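Local coordinates for multifunctional non-homologous end joining DNA repair protein LigD (PDB 2IRU), which probably repairs DNA double-strand breaks together with Ku by non-homologous end joining, its polymerase domain filling gaps before the ends are sealed, at residues 159-171 with 179-191. Sequence-based numbering, arbitrary orientation.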
loop_
_atom_site.group_PDB
_atom_site.type_symbol
_atom_site.label_atom_id
_atom_site.label_comp_id
_atom_site.label_asym_id
_atom_site.label_seq_id
_atom_site.Cartn_x
_atom_site.Cartn_y
_atom_site.Cartn_z
ATOM N N VAL A 159 -18.795 3.530 -1.955
ATOM C CA VAL A 159 -17.947 3.941 -0.853
ATOM C C VAL A 159 -17.569 5.414 -1.032
ATOM O O VAL A 159 -17.709 6.219 -0.103
ATOM C CB VAL A 159 -16.657 3.074 -0.760
ATOM C CG1 VAL A 159 -15.776 3.585 0.377
ATOM C CG2 VAL A 159 -17.026 1.602 -0.580
ATOM N N ARG A 160 -17.102 5.745 -2.242
ATOM C CA ARG A 160 -16.740 7.114 -2.598
ATOM C C ARG A 160 -17.890 8.083 -2.282
ATOM O O ARG A 160 -17.657 9.170 -1.768
ATOM C CB ARG A 160 -16.398 7.233 -4.084
ATOM C CG ARG A 160 -15.987 8.639 -4.494
ATOM C CD ARG A 160 -16.132 8.870 -5.985
ATOM N NE ARG A 160 -17.499 8.596 -6.447
ATOM C CZ ARG A 160 -17.836 8.429 -7.720
ATOM N NH1 ARG A 160 -16.922 8.538 -8.674
ATOM N NH2 ARG A 160 -19.092 8.155 -8.043
ATOM N N ASP A 161 -19.112 7.679 -2.598
ATOM C CA ASP A 161 -20.258 8.578 -2.447
ATOM C C ASP A 161 -20.580 8.822 -0.969
ATOM O O ASP A 161 -20.856 9.964 -0.567
ATOM C CB ASP A 161 -21.446 8.036 -3.224
ATOM C CG ASP A 161 -21.263 8.158 -4.744
ATOM O OD1 ASP A 161 -20.315 8.839 -5.210
ATOM O OD2 ASP A 161 -22.094 7.581 -5.481
ATOM N N LEU A 162 -20.499 7.766 -0.156
ATOM C CA LEU A 162 -20.697 7.907 1.297
ATOM C C LEU A 162 -19.642 8.829 1.914
ATOM O O LEU A 162 -19.934 9.684 2.757
ATOM C CB LEU A 162 -20.683 6.545 1.996
ATOM C CG LEU A 162 -21.851 5.557 2.056
ATOM C CD1 LEU A 162 -21.938 4.648 0.893
ATOM C CD2 LEU A 162 -21.720 4.722 3.322
ATOM N N LEU A 163 -18.394 8.655 1.492
ATOM C CA LEU A 163 -17.321 9.502 2.003
ATOM C C LEU A 163 -17.519 10.962 1.576
ATOM O O LEU A 163 -17.255 11.884 2.356
ATOM C CB LEU A 163 -15.960 8.944 1.575
ATOM C CG LEU A 163 -15.636 7.583 2.210
ATOM C CD1 LEU A 163 -14.402 6.948 1.536
ATOM C CD2 LEU A 163 -15.454 7.659 3.741
ATOM N N ALA A 164 -18.023 11.156 0.358
ATOM C CA ALA A 164 -18.231 12.492 -0.209
ATOM C C ALA A 164 -19.236 13.302 0.606
ATOM O O ALA A 164 -19.153 14.540 0.667
ATOM C CB ALA A 164 -18.696 12.388 -1.669
ATOM N N ASP A 165 -20.175 12.586 1.224
ATOM C CA ASP A 165 -21.196 13.180 2.087
ATOM C C ASP A 165 -20.602 13.868 3.335
ATOM O O ASP A 165 -21.219 14.798 3.889
ATOM C CB ASP A 165 -22.198 12.108 2.493
ATOM C CG ASP A 165 -23.034 11.605 1.317
ATOM O OD1 ASP A 165 -23.035 12.271 0.259
ATOM O OD2 ASP A 165 -23.683 10.542 1.447
ATOM N N ILE A 166 -19.438 13.395 3.787
ATOM C CA ILE A 166 -18.679 14.046 4.864
ATOM C C ILE A 166 -17.505 14.876 4.319
ATOM O O ILE A 166 -16.535 15.150 5.037
ATOM C CB ILE A 166 -18.165 13.038 5.939
ATOM C CG1 ILE A 166 -19.187 11.932 6.221
ATOM C CG2 ILE A 166 -17.704 13.729 7.231
ATOM C CD1 ILE A 166 -18.643 10.579 5.766
ATOM N N GLY A 167 -17.596 15.275 3.050
ATOM C CA GLY A 167 -16.635 16.200 2.452
ATOM C C GLY A 167 -15.238 15.614 2.284
ATOM O O GLY A 167 -14.246 16.344 2.275
ATOM N N LEU A 168 -15.184 14.292 2.147
ATOM C CA LEU A 168 -13.936 13.573 1.940
ATOM C C LEU A 168 -13.856 13.122 0.482
ATOM O O LEU A 168 -14.888 12.948 -0.191
ATOM C CB LEU A 168 -13.835 12.379 2.894
ATOM C CG LEU A 168 -13.793 12.659 4.406
ATOM C CD1 LEU A 168 -13.843 11.320 5.153
ATOM C CD2 LEU A 168 -12.565 13.483 4.812
ATOM N N VAL A 169 -12.623 12.994 0.002
ATOM C CA VAL A 169 -12.333 12.627 -1.381
ATOM C C VAL A 169 -11.663 11.250 -1.353
ATOM O O VAL A 169 -10.861 10.984 -0.481
ATOM C CB VAL A 169 -11.394 13.680 -2.050
ATOM C CG1 VAL A 169 -10.947 13.262 -3.450
ATOM C CG2 VAL A 169 -12.067 15.091 -2.082
ATOM N N THR A 170 -11.988 10.402 -2.323
ATOM C CA THR A 170 -11.496 9.029 -2.346
ATOM C C THR A 170 -10.678 8.735 -3.607
ATOM O O THR A 170 -11.063 9.156 -4.714
ATOM C CB THR A 170 -12.695 8.067 -2.228
ATOM O OG1 THR A 170 -13.499 8.479 -1.110
ATOM C CG2 THR A 170 -12.269 6.620 -2.015
ATOM N N PHE A 171 -9.585 7.998 -3.426
ATOM C CA PHE A 171 -8.670 7.660 -4.516
ATOM C C PHE A 171 -8.609 6.148 -4.691
ATOM O O PHE A 171 -8.278 5.420 -3.733
ATOM C CB PHE A 171 -7.244 8.173 -4.211
ATOM C CG PHE A 171 -7.176 9.658 -4.005
ATOM C CD1 PHE A 171 -6.872 10.509 -5.074
ATOM C CD2 PHE A 171 -7.431 10.222 -2.741
ATOM C CE1 PHE A 171 -6.810 11.892 -4.898
ATOM C CE2 PHE A 171 -7.371 11.607 -2.558
ATOM C CZ PHE A 171 -7.064 12.450 -3.623
ATOM N N GLY A 179 -7.481 -7.383 -4.977
ATOM C CA GLY A 179 -8.135 -6.280 -4.273
ATOM C C GLY A 179 -8.214 -5.007 -5.100
ATOM O O GLY A 179 -7.545 -4.849 -6.135
ATOM N N LEU A 180 -9.136 -4.156 -4.700
ATOM C CA LEU A 180 -9.125 -2.759 -5.060
ATOM C C LEU A 180 -9.021 -2.027 -3.716
ATOM O O LEU A 180 -9.850 -2.285 -2.841
ATOM C CB LEU A 180 -10.453 -2.415 -5.752
ATOM C CG LEU A 180 -10.728 -0.955 -6.079
ATOM C CD1 LEU A 180 -9.648 -0.417 -7.007
ATOM C CD2 LEU A 180 -12.112 -0.792 -6.709
ATOM N N HIS A 181 -8.004 -1.177 -3.520
ATOM C CA HIS A 181 -7.913 -0.365 -2.311
ATOM C C HIS A 181 -8.419 1.039 -2.597
ATOM O O HIS A 181 -8.223 1.544 -3.705
ATOM C CB HIS A 181 -6.478 -0.257 -1.774
ATOM C CG HIS A 181 -5.954 -1.536 -1.213
ATOM N ND1 HIS A 181 -6.247 -1.952 0.072
ATOM C CD2 HIS A 181 -5.109 -2.458 -1.724
ATOM C CE1 HIS A 181 -5.636 -3.104 0.304
ATOM N NE2 HIS A 181 -4.961 -3.443 -0.784
ATOM N N LEU A 182 -9.079 1.648 -1.606
ATOM C CA LEU A 182 -9.563 3.024 -1.714
ATOM C C LEU A 182 -8.928 3.784 -0.550
ATOM O O LEU A 182 -8.996 3.305 0.578
ATOM C CB LEU A 182 -11.099 3.142 -1.565
ATOM C CG LEU A 182 -11.949 2.362 -2.579
ATOM C CD1 LEU A 182 -13.443 2.671 -2.370
ATOM C CD2 LEU A 182 -11.552 2.745 -4.001
ATOM N N TYR A 183 -8.284 4.913 -0.836
ATOM C CA TYR A 183 -7.692 5.762 0.190
ATOM C C TYR A 183 -8.434 7.104 0.260
ATOM O O TYR A 183 -8.842 7.651 -0.760
ATOM C CB TYR A 183 -6.239 6.065 -0.144
ATOM C CG TYR A 183 -5.312 4.877 -0.038
ATOM C CD1 TYR A 183 -4.688 4.570 1.184
ATOM C CD2 TYR A 183 -5.051 4.047 -1.146
ATOM C CE1 TYR A 183 -3.824 3.480 1.308
ATOM C CE2 TYR A 183 -4.167 2.923 -1.032
ATOM C CZ TYR A 183 -3.551 2.664 0.206
ATOM O OH TYR A 183 -2.705 1.582 0.358
ATOM N N THR A 184 -8.574 7.619 1.472
ATOM C CA THR A 184 -9.226 8.900 1.692
ATOM C C THR A 184 -8.413 9.715 2.718
ATOM O O THR A 184 -8.252 9.287 3.867
ATOM C CB THR A 184 -10.651 8.716 2.192
ATOM O OG1 THR A 184 -11.380 7.905 1.242
ATOM C CG2 THR A 184 -11.271 10.098 2.356
ATOM N N PRO A 185 -7.895 10.879 2.314
ATOM C CA PRO A 185 -7.165 11.646 3.341
ATOM C C PRO A 185 -8.145 12.286 4.338
ATOM O O PRO A 185 -9.247 12.734 3.955
ATOM C CB PRO A 185 -6.413 12.702 2.531
ATOM C CG PRO A 185 -7.253 12.895 1.294
ATOM C CD PRO A 185 -7.945 11.574 1.018
ATOM N N LEU A 186 -7.732 12.312 5.603
ATOM C CA LEU A 186 -8.543 12.882 6.682
ATOM C C LEU A 186 -8.356 14.388 6.798
ATOM O O LEU A 186 -7.226 14.888 6.782
ATOM C CB LEU A 186 -8.227 12.176 8.012
ATOM C CG LEU A 186 -8.605 10.676 8.116
ATOM C CD1 LEU A 186 -8.083 10.054 9.421
ATOM C CD2 LEU A 186 -10.103 10.367 7.936
ATOM N N ASP A 187 -9.476 15.107 6.897
ATOM C CA ASP A 187 -9.449 16.539 7.193
ATOM C C ASP A 187 -8.872 16.781 8.575
ATOM O O ASP A 187 -7.954 17.587 8.743
ATOM C CB ASP A 187 -10.855 17.144 7.095
ATOM C CG ASP A 187 -11.229 17.520 5.672
ATOM O OD1 ASP A 187 -10.448 17.208 4.734
ATOM O OD2 ASP A 187 -12.296 18.147 5.503
ATOM N N GLU A 188 -9.428 16.101 9.570
ATOM C CA GLU A 188 -8.940 16.264 10.937
ATOM C C GLU A 188 -8.305 14.970 11.446
ATOM O O GLU A 188 -8.808 13.869 11.163
ATOM C CB GLU A 188 -10.017 16.815 11.888
ATOM C CG GLU A 188 -11.385 16.146 11.817
ATOM C CD GLU A 188 -12.398 16.783 12.757
ATOM O OE1 GLU A 188 -13.230 16.041 13.329
ATOM O OE2 GLU A 188 -12.368 18.025 12.926
ATOM N N PRO A 189 -7.192 15.103 12.191
ATOM C CA PRO A 189 -6.492 13.934 12.702
ATOM C C PRO A 189 -7.353 13.110 13.653
ATOM O O PRO A 189 -8.134 13.667 14.450
ATOM C CB PRO A 189 -5.273 14.527 13.428
ATOM C CG PRO A 189 -5.596 15.965 13.683
ATOM C CD PRO A 189 -6.535 16.371 12.578
ATOM N N VAL A 190 -7.214 11.792 13.557
ATOM C CA VAL A 190 -7.928 10.903 14.461
ATOM C C VAL A 190 -7.020 9.708 14.778
ATOM O O VAL A 190 -6.206 9.313 13.932
ATOM C CB VAL A 190 -9.328 10.502 13.856
ATOM C CG1 VAL A 190 -9.216 9.362 12.871
ATOM C CG2 VAL A 190 -10.348 10.195 14.938
ATOM N N SER A 191 -7.144 9.144 15.988
ATOM C CA SER A 191 -6.380 7.928 16.327
ATOM C C SER A 191 -6.715 6.810 15.348
ATOM O O SER A 191 -7.797 6.818 14.713
ATOM C CB SER A 191 -6.689 7.460 17.749
ATOM O OG SER A 191 -8.007 6.941 17.810
HETATM O O HOH W 1 -10.611 13.804 1.920
#
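F171 and Y183 form an antiparallel hydrogen-bonded pair. F171 N donates to Y183 O at 2.8 Å, and Y183 N returns a bond of 2.9 Å to F171 O. On the side of T170 and T184 the chains remain adjacent, joined by other means: T170 CA and T184 CA each turn a C-H toward a carbonyl oxygen, Y183 O and V169 O respectively, and one water accepts from V169 N and donates to P185 O. T184 OG1 also donates to T170 OG1 over 3.2 Å.

The two segments lie in the primase-polymerase domain, where helix 149-164 packs on a mixed sheet and leads into a beta hairpin of strands 171-174 and 180-186, whose connecting loop probably binds the substrate. A Schellman motif ends the helix: G167, at positive phi, is its C-prime residue, with G167 N bonded to A164 O and L168 N to L163 O. Strand 180-186 pairs along its other edge with strand 129-143, and its H181, in the substrate site inferred by similarity, touches D140 there.

Van der Waals contacts join the helix end and the loop after it to the strand. V159 sets CB and CG1 against L182 CD1, the CB contact being 3.6 Å, while V159 also meets L206 of helix 192-209. T170 CG2 reaches L182 CB. With T184 OG1 beside the backbone N (chi1 -57°), CG2 lies anti to that N, 3.0 Å from V169 O and tight against L168 CB (3.5 Å); the L168 and T184 side chains cross nearly at right angles. Two further contacts are carbon to oxygen, L163 CD1 on T184 OG1 and L168 CD2 on P185 O. On the sheet face of F171 and Y183, the F171 ring receives P185 CD at its edge, in plane, 3.6 Å from CE2.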